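Local coordinates for protein annexin (Schistosoma mansoni, PDB 4MDU) that binds acidic phospholipid membranes in a calcium-dependent way and aggregates liposomes, probably promoting membrane fusion and perhaps supporting the parasite's tegument, at residues B[30-35]-B[65-70]; B[116-121]-B[152-157]. One frame throughout, in Å; residues are numbered along the deposited sequence.

Contact 1: residues B[30-35]-B[65-70]; sequences IKPTTG and RRTNYE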
ATOM      1  N   ILE B  30     -15.823 -20.627 -16.315  1.00 32.31           N
ATOM      2  CA  ILE B  30     -17.104 -20.449 -17.005  1.00 34.73           C
ATOM      3  C   ILE B  30     -16.926 -20.162 -18.495  1.00 34.32           C
ATOM      4  O   ILE B  30     -16.292 -19.179 -18.880  1.00 30.96           O
ATOM      5  CB  ILE B  30     -18.019 -19.366 -16.360  1.00 30.13           C
ATOM      6  CG1 ILE B  30     -18.361 -19.730 -14.901  1.00 23.12           C
ATOM      7  CG2 ILE B  30     -19.321 -19.203 -17.198  1.00 23.96           C
ATOM      8  CD1 ILE B  30     -18.959 -18.526 -14.048  1.00 18.01           C
ATOM      9  N   LYS B  31     -17.491 -21.038 -19.320  1.00 38.49           N
ATOM     10  CA  LYS B  31     -17.399 -20.930 -20.768  1.00 40.81           C
ATOM     11  C   LYS B  31     -18.806 -20.737 -21.305  1.00 40.50           C
ATOM     12  O   LYS B  31     -19.760 -21.255 -20.723  1.00 35.16           O
ATOM     13  CB  LYS B  31     -16.830 -22.227 -21.362  1.00 42.54           C
ATOM     14  CG  LYS B  31     -15.338 -22.452 -21.136  1.00 54.95           C
ATOM     15  CD  LYS B  31     -14.977 -23.938 -21.280  1.00 57.12           C
ATOM     16  CE  LYS B  31     -14.275 -24.244 -22.592  1.00 65.21           C
ATOM     17  NZ  LYS B  31     -12.857 -23.771 -22.605  1.00 68.38           N
ATOM     18  N   PRO B  32     -18.941 -20.019 -22.432  1.00 40.67           N
ATOM     19  CA  PRO B  32     -20.247 -19.912 -23.085  1.00 44.58           C
ATOM     20  C   PRO B  32     -20.864 -21.290 -23.271  1.00 47.24           C
ATOM     21  O   PRO B  32     -20.194 -22.226 -23.714  1.00 52.05           O
ATOM     22  CB  PRO B  32     -19.919 -19.278 -24.445  1.00 44.17           C
ATOM     23  CG  PRO B  32     -18.428 -19.438 -24.606  1.00 48.33           C
ATOM     24  CD  PRO B  32     -17.881 -19.369 -23.215  1.00 40.07           C
ATOM     25  N   THR B  33     -22.137 -21.398 -22.909  1.00 50.48           N
ATOM     26  CA  THR B  33     -22.883 -22.644 -22.974  1.00 65.42           C
ATOM     27  C   THR B  33     -23.447 -22.821 -24.380  1.00 65.90           C
ATOM     28  O   THR B  33     -24.294 -22.045 -24.818  1.00 63.69           O
ATOM     29  CB  THR B  33     -24.042 -22.633 -21.949  1.00 80.57           C
ATOM     30  OG1 THR B  33     -23.613 -21.996 -20.734  1.00 84.98           O
ATOM     31  CG2 THR B  33     -24.518 -24.050 -21.645  1.00 85.71           C
ATOM     32  N   THR B  34     -22.972 -23.835 -25.090  1.00 70.05           N
ATOM     33  CA  THR B  34     -23.368 -24.020 -26.487  1.00 69.43           C
ATOM     34  C   THR B  34     -24.882 -24.293 -26.640  1.00 59.21           C
ATOM     35  O   THR B  34     -25.486 -23.950 -27.657  1.00 52.23           O
ATOM     36  CB  THR B  34     -22.430 -25.045 -27.218  1.00 61.21           C
ATOM     37  OG1 THR B  34     -23.189 -25.961 -28.023  1.00 56.58           O
ATOM     38  CG2 THR B  34     -21.587 -25.808 -26.196  1.00 57.48           C
ATOM     39  N   GLY B  35     -25.502 -24.859 -25.610  1.00 58.20           N
ATOM     40  CA  GLY B  35     -26.949 -24.998 -25.604  1.00 61.40           C
ATOM     41  C   GLY B  35     -27.711 -23.853 -24.939  1.00 65.37           C
ATOM     42  O   GLY B  35     -28.858 -24.031 -24.511  1.00 62.68           O
ATOM     43  N   ARG B  65     -23.217 -19.789 -13.156  1.00 28.68           N
ATOM     44  CA  ARG B  65     -22.695 -20.693 -14.189  1.00 35.27           C
ATOM     45  C   ARG B  65     -22.849 -20.159 -15.625  1.00 32.47           C
ATOM     46  O   ARG B  65     -22.805 -20.927 -16.579  1.00 37.37           O
ATOM     47  CB  ARG B  65     -23.340 -22.073 -14.078  1.00 30.60           C
ATOM     48  CG  ARG B  65     -23.015 -22.834 -12.770  1.00 32.92           C
ATOM     49  CD  ARG B  65     -21.502 -22.901 -12.502  1.00 28.13           C
ATOM     50  NE  ARG B  65     -20.763 -23.407 -13.652  1.00 31.03           N
ATOM     51  CZ  ARG B  65     -19.484 -23.139 -13.901  1.00 37.28           C
ATOM     52  NH1 ARG B  65     -18.779 -22.378 -13.066  1.00 33.22           N
ATOM     53  NH2 ARG B  65     -18.902 -23.635 -14.990  1.00 35.26           N
ATOM     54  N   ARG B  66     -23.016 -18.850 -15.776  1.00 33.99           N
ATOM     55  CA  ARG B  66     -23.127 -18.222 -17.103  1.00 32.98           C
ATOM     56  C   ARG B  66     -22.125 -17.077 -17.242  1.00 36.43           C
ATOM     57  O   ARG B  66     -21.760 -16.452 -16.252  1.00 31.15           O
ATOM     58  CB  ARG B  66     -24.544 -17.675 -17.325  1.00 30.59           C
ATOM     59  CG  ARG B  66     -25.682 -18.697 -17.140  1.00 29.98           C
ATOM     60  CD  ARG B  66     -25.836 -19.655 -18.342  1.00 31.72           C
ATOM     61  NE  ARG B  66     -27.022 -20.498 -18.175  1.00 34.24           N
ATOM     62  CZ  ARG B  66     -27.020 -21.678 -17.553  1.00 40.13           C
ATOM     63  NH1 ARG B  66     -25.878 -22.167 -17.071  1.00 31.70           N
ATOM     64  NH2 ARG B  66     -28.150 -22.373 -17.415  1.00 34.03           N
ATOM     65  N   THR B  67     -21.686 -16.783 -18.467  1.00 32.15           N
ATOM     66  CA  THR B  67     -20.800 -15.650 -18.667  1.00 28.72           C
ATOM     67  C   THR B  67     -21.617 -14.377 -18.529  1.00 31.14           C
ATOM     68  O   THR B  67     -22.857 -14.413 -18.536  1.00 21.70           O
ATOM     69  CB  THR B  67     -20.219 -15.638 -20.070  1.00 34.11           C
ATOM     70  OG1 THR B  67     -21.271 -15.346 -20.994  1.00 34.89           O
ATOM     71  CG2 THR B  67     -19.608 -16.979 -20.417  1.00 26.29           C
ATOM     72  N   ASN B  68     -20.919 -13.257 -18.398  1.00 26.33           N
ATOM     73  CA  ASN B  68     -21.561 -11.948 -18.362  1.00 32.18           C
ATOM     74  C   ASN B  68     -22.514 -11.731 -19.552  1.00 34.37           C
ATOM     75  O   ASN B  68     -23.658 -11.324 -19.376  1.00 33.68           O
ATOM     76  CB  ASN B  68     -20.507 -10.843 -18.317  1.00 28.12           C
ATOM     77  CG  ASN B  68     -21.117  -9.454 -18.405  1.00 35.90           C
ATOM     78  OD1 ASN B  68     -21.690  -8.962 -17.439  1.00 34.99           O
ATOM     79  ND2 ASN B  68     -20.980  -8.811 -19.564  1.00 26.93           N
ATOM     80  N   TYR B  69     -22.045 -12.022 -20.761  1.00 34.40           N
ATOM     81  CA  TYR B  69     -22.910 -11.939 -21.927  1.00 29.19           C
ATOM     82  C   TYR B  69     -24.211 -12.746 -21.761  1.00 35.37           C
ATOM     83  O   TYR B  69     -25.313 -12.233 -21.986  1.00 32.18           O
ATOM     84  CB  TYR B  69     -22.178 -12.339 -23.213  1.00 35.70           C
ATOM     85  CG  TYR B  69     -23.060 -12.152 -24.433  1.00 40.41           C
ATOM     86  CD1 TYR B  69     -23.124 -10.926 -25.092  1.00 48.84           C
ATOM     87  CD2 TYR B  69     -23.862 -13.184 -24.894  1.00 44.31           C
ATOM     88  CE1 TYR B  69     -23.944 -10.746 -26.185  1.00 54.20           C
ATOM     89  CE2 TYR B  69     -24.692 -13.012 -25.985  1.00 51.49           C
ATOM     90  CZ  TYR B  69     -24.726 -11.796 -26.627  1.00 62.85           C
ATOM     91  OH  TYR B  69     -25.548 -11.637 -27.719  1.00 77.80           O
ATOM     92  N   GLU B  70     -24.098 -14.004 -21.353  1.00 31.78           N
ATOM     93  CA  GLU B  70     -25.306 -14.788 -21.137  1.00 35.60           C
ATOM     94  C   GLU B  70     -26.202 -14.203 -20.032  1.00 35.64           C
ATOM     95  O   GLU B  70     -27.428 -14.165 -20.172  1.00 32.84           O
ATOM     96  CB  GLU B  70     -24.957 -16.243 -20.861  1.00 33.81           C
ATOM     97  CG  GLU B  70     -24.259 -16.912 -22.033  1.00 36.53           C
ATOM     98  CD  GLU B  70     -23.568 -18.211 -21.648  1.00 41.97           C
ATOM     99  OE1 GLU B  70     -23.265 -18.411 -20.452  1.00 42.50           O
ATOM    100  OE2 GLU B  70     -23.323 -19.032 -22.550  1.00 41.23           O
TER
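Thr33 and Glu70 carry the polar part of this contact, in which the loop leading into helix 38-48 is tied to the capping box that starts helix 68-82. Thr33 N donates to Glu70 OE2 over 2.7 Å, with an N-H...O angle of 161°, and reaches the oxygen on its syn lone pair, the side facing OE1. Thr33 OG1 adds only a weak bond of 3.5 Å to Glu70 OE2, so length and angle favour the backbone bond, though the disorder of Thr33 limits confidence in both. The rest is van der Waals contact. Thr67 CG2 lies 3.7 Å from Pro32 N and 3.9 Å from Ile30 CG2, so the methyl packs against the loop backbone and the isoleucine branch. Ile30 CG1 sits over one face of the Arg65 guanidinium, 3.2 Å from Arg65 NH1. The CB of Arg65 points away from the loop, and bends at chi2 and chi3, both -52°, fold the chain back to bring that flat group over the isoleucine. Two backbone carbonyls, Thr29 O and Val357 O, accept from Arg65 NH2 and NH1 and fix how the group is turned; through Val357, Arg65 of the first annexin repeat also reaches the fourth. Arg66, whose CB also points away from the loop, forms a salt bridge to Asp41 on helix 38-48. Behind the first shell stands the box itself. Its two reciprocal bonds hold the Glu70 carboxylate in place, leaving OE2 directed at the loop while OE1 serves the helix start. Thr67 N donates to Glu70 OE1 over 3.0 Å, approaching from above the carboxylate plane. The return bond, from Glu70 N to Thr67 OG1, measures 3.1 Å and is nearly straight at 176°.

Contact 2: residues B[116-121]-B[152-157]; sequences SLYYAM and QVLKDK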
ATOM      1  N   SER B 116     -17.489   0.037  -8.601  1.00 22.11           N
ATOM      2  CA  SER B 116     -16.349  -0.133  -7.696  1.00 28.53           C
ATOM      3  C   SER B 116     -15.315   0.984  -7.847  1.00 25.56           C
ATOM      4  O   SER B 116     -14.705   1.392  -6.862  1.00 31.28           O
ATOM      5  CB  SER B 116     -15.662  -1.492  -7.897  1.00 26.14           C
ATOM      6  OG  SER B 116     -16.527  -2.559  -7.554  1.00 28.17           O
ATOM      7  N   LEU B 117     -15.091   1.464  -9.069  1.00 30.85           N
ATOM      8  CA  LEU B 117     -14.132   2.557  -9.267  1.00 25.37           C
ATOM      9  C   LEU B 117     -14.675   3.793  -8.582  1.00 19.35           C
ATOM     10  O   LEU B 117     -13.964   4.500  -7.868  1.00 22.99           O
ATOM     11  CB  LEU B 117     -13.884   2.838 -10.764  1.00 23.17           C
ATOM     12  CG  LEU B 117     -13.075   1.767 -11.503  1.00 20.91           C
ATOM     13  CD1 LEU B 117     -13.108   2.017 -13.015  1.00 22.80           C
ATOM     14  CD2 LEU B 117     -11.636   1.720 -10.974  1.00 13.19           C
ATOM     15  N   TYR B 118     -15.956   4.051  -8.808  1.00 29.38           N
ATOM     16  CA  TYR B 118     -16.638   5.166  -8.168  1.00 19.86           C
ATOM     17  C   TYR B 118     -16.438   5.143  -6.652  1.00 33.74           C
ATOM     18  O   TYR B 118     -16.045   6.139  -6.051  1.00 35.17           O
ATOM     19  CB  TYR B 118     -18.124   5.100  -8.495  1.00 29.60           C
ATOM     20  CG  TYR B 118     -18.937   6.146  -7.769  1.00 32.94           C
ATOM     21  CD1 TYR B 118     -19.631   5.835  -6.619  1.00 37.22           C
ATOM     22  CD2 TYR B 118     -18.990   7.446  -8.232  1.00 38.36           C
ATOM     23  CE1 TYR B 118     -20.366   6.787  -5.958  1.00 44.23           C
ATOM     24  CE2 TYR B 118     -19.721   8.403  -7.581  1.00 42.91           C
ATOM     25  CZ  TYR B 118     -20.409   8.071  -6.446  1.00 48.37           C
ATOM     26  OH  TYR B 118     -21.136   9.036  -5.794  1.00 56.66           O
ATOM     27  N   TYR B 119     -16.692   3.999  -6.022  1.00 32.12           N
ATOM     28  CA  TYR B 119     -16.525   3.918  -4.572  1.00 31.26           C
ATOM     29  C   TYR B 119     -15.059   4.046  -4.135  1.00 31.71           C
ATOM     30  O   TYR B 119     -14.754   4.619  -3.090  1.00 30.86           O
ATOM     31  CB  TYR B 119     -17.201   2.656  -4.006  1.00 29.27           C
ATOM     32  CG  TYR B 119     -18.718   2.763  -4.032  1.00 33.05           C
ATOM     33  CD1 TYR B 119     -19.364   3.752  -3.292  1.00 35.27           C
ATOM     34  CD2 TYR B 119     -19.503   1.900  -4.802  1.00 35.32           C
ATOM     35  CE1 TYR B 119     -20.742   3.880  -3.304  1.00 37.78           C
ATOM     36  CE2 TYR B 119     -20.905   2.025  -4.823  1.00 41.01           C
ATOM     37  CZ  TYR B 119     -21.509   3.028  -4.064  1.00 43.77           C
ATOM     38  OH  TYR B 119     -22.878   3.201  -4.042  1.00 48.52           O
ATOM     39  N   ALA B 120     -14.149   3.542  -4.954  1.00 30.05           N
ATOM     40  CA  ALA B 120     -12.731   3.617  -4.622  1.00 33.73           C
ATOM     41  C   ALA B 120     -12.245   5.065  -4.572  1.00 38.57           C
ATOM     42  O   ALA B 120     -11.233   5.377  -3.927  1.00 39.59           O
ATOM     43  CB  ALA B 120     -11.907   2.810  -5.619  1.00 30.81           C
ATOM     44  N   MET B 121     -12.964   5.953  -5.250  1.00 42.07           N
ATOM     45  CA  MET B 121     -12.550   7.354  -5.303  1.00 41.22           C
ATOM     46  C   MET B 121     -13.449   8.297  -4.498  1.00 40.77           C
ATOM     47  O   MET B 121     -12.968   9.245  -3.893  1.00 46.11           O
ATOM     48  CB  MET B 121     -12.417   7.812  -6.758  1.00 35.15           C
ATOM     49  CG  MET B 121     -11.327   7.059  -7.528  1.00 31.54           C
ATOM     50  SD  MET B 121     -11.168   7.585  -9.239  1.00 38.70           S
ATOM     51  CE  MET B 121     -12.737   7.066  -9.929  1.00 40.07           C
ATOM     52  N   GLN B 152     -22.484   6.824 -16.531  1.00 33.33           N
ATOM     53  CA  GLN B 152     -23.824   6.363 -16.195  1.00 44.60           C
ATOM     54  C   GLN B 152     -24.002   6.108 -14.692  1.00 52.48           C
ATOM     55  O   GLN B 152     -25.119   6.170 -14.172  1.00 56.45           O
ATOM     56  CB  GLN B 152     -24.179   5.108 -16.997  1.00 44.87           C
ATOM     57  CG  GLN B 152     -25.625   4.653 -16.811  1.00 47.81           C
ATOM     58  CD  GLN B 152     -26.624   5.761 -17.113  1.00 53.46           C
ATOM     59  OE1 GLN B 152     -26.343   6.678 -17.888  1.00 58.64           O
ATOM     60  NE2 GLN B 152     -27.785   5.691 -16.486  1.00 47.45           N
ATOM     61  N   VAL B 153     -22.911   5.806 -13.994  1.00 46.05           N
ATOM     62  CA  VAL B 153     -22.986   5.647 -12.548  1.00 39.03           C
ATOM     63  C   VAL B 153     -23.173   7.026 -11.915  1.00 43.36           C
ATOM     64  O   VAL B 153     -23.929   7.181 -10.956  1.00 35.66           O
ATOM     65  CB  VAL B 153     -21.723   4.980 -11.969  1.00 33.78           C
ATOM     66  CG1 VAL B 153     -21.645   5.207 -10.462  1.00 34.43           C
ATOM     67  CG2 VAL B 153     -21.695   3.483 -12.300  1.00 30.88           C
ATOM     68  N   LEU B 154     -22.490   8.029 -12.465  1.00 44.30           N
ATOM     69  CA  LEU B 154     -22.606   9.387 -11.950  1.00 44.79           C
ATOM     70  C   LEU B 154     -24.031   9.915 -12.086  1.00 52.50           C
ATOM     71  O   LEU B 154     -24.508  10.661 -11.232  1.00 57.01           O
ATOM     72  CB  LEU B 154     -21.619  10.325 -12.638  1.00 44.97           C
ATOM     73  CG  LEU B 154     -20.142  10.050 -12.342  1.00 44.43           C
ATOM     74  CD1 LEU B 154     -19.256  10.951 -13.176  1.00 45.78           C
ATOM     75  CD2 LEU B 154     -19.840  10.218 -10.871  1.00 41.10           C
ATOM     76  N   LYS B 155     -24.722   9.529 -13.150  1.00 48.20           N
ATOM     77  CA  LYS B 155     -26.097   9.977 -13.312  1.00 47.45           C
ATOM     78  C   LYS B 155     -26.933   9.266 -12.273  1.00 50.96           C
ATOM     79  O   LYS B 155     -27.722   9.883 -11.562  1.00 57.06           O
ATOM     80  CB  LYS B 155     -26.630   9.660 -14.712  1.00 53.50           C
ATOM     81  CG  LYS B 155     -25.789  10.222 -15.849  1.00 57.91           C
ATOM     82  N   ASP B 156     -26.740   7.958 -12.181  1.00 53.73           N
ATOM     83  CA  ASP B 156     -27.476   7.130 -11.233  1.00 52.74           C
ATOM     84  C   ASP B 156     -27.297   7.558  -9.772  1.00 57.64           C
ATOM     85  O   ASP B 156     -28.172   7.320  -8.938  1.00 58.28           O
ATOM     86  CB  ASP B 156     -27.068   5.664 -11.397  1.00 52.90           C
ATOM     87  CG  ASP B 156     -27.594   5.053 -12.679  1.00 53.31           C
ATOM     88  OD1 ASP B 156     -28.159   5.804 -13.499  1.00 47.10           O
ATOM     89  OD2 ASP B 156     -27.437   3.826 -12.869  1.00 57.33           O
ATOM     90  N   LYS B 157     -26.162   8.177  -9.462  1.00 59.57           N
ATOM     91  CA  LYS B 157     -25.847   8.536  -8.082  1.00 58.73           C
ATOM     92  C   LYS B 157     -26.069  10.014  -7.791  1.00 62.29           C
ATOM     93  O   LYS B 157     -25.563  10.531  -6.795  1.00 62.72           O
ATOM     94  CB  LYS B 157     -24.404   8.151  -7.743  1.00 55.37           C
ATOM     95  CG  LYS B 157     -24.174   6.658  -7.627  1.00 51.45           C
ATOM     96  CD  LYS B 157     -24.746   6.126  -6.320  1.00 58.12           C
ATOM     97  CE  LYS B 157     -24.628   4.616  -6.226  1.00 63.80           C
ATOM     98  NZ  LYS B 157     -25.429   3.907  -7.266  1.00 63.88           N
TER
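The phenol oxygen of Tyr119 makes a close van der Waals contact, not a polar bond, with Lys157: Tyr119 OH is 3.1 Å from Lys157 CE but 4.2 Å from Lys157 NZ. This is a helix-helix contact within the second annexin repeat, where helix 109-122 meets the C-terminal end of helix 140-156. The lysine touches with methylene carbons and crosses the tyrosine at about a right angle. Nearer its backbone, Lys157 CB lies 3.9 Å from Tyr118 OH; bends at chi2 and chi4 then carry CE to Tyr119. Tyr118 carries the apolar centre. With CG anti to the backbone N (chi1 175°), its ring extends toward the other helix, and Val153 CG1 covers one face. The two tyrosines also brace each other, an edge of Tyr118 resting on a face of Tyr119, with Tyr118 CD1 3.9 Å above that ring's centre. Further along, Met121 belongs to a calcium site, which has no metal in this apo form; the contact thus lies on the helix that leads into the loop with Gly123 and Gly125 of that site. Leu154 completes the seat of Tyr118, its CD2 3.8 Å from Tyr118 CE2.

How the contacts relate
Both segments of contact 1 precede both segments of contact 2 in the sequence. Their centres lie 27 Å apart and their nearest atoms about 13 Å, so neither touches the other. Contact 1 joins the loop before helix 38-48 to residues 65-70 of the first annexin repeat, at the N-terminal end of helix 68-82; contact 2 joins helices 109-122 and 140-156 of the second. A direct link does run between the repeats near contact 1, where Asn68 hydrogen-bonds Asp108 and Thr109 at the start of helix 109-122. One contact thus joins the N-terminal loop to the start of helix 68-82, far from annotated sites, and the other lies beside a calcium-binding loop.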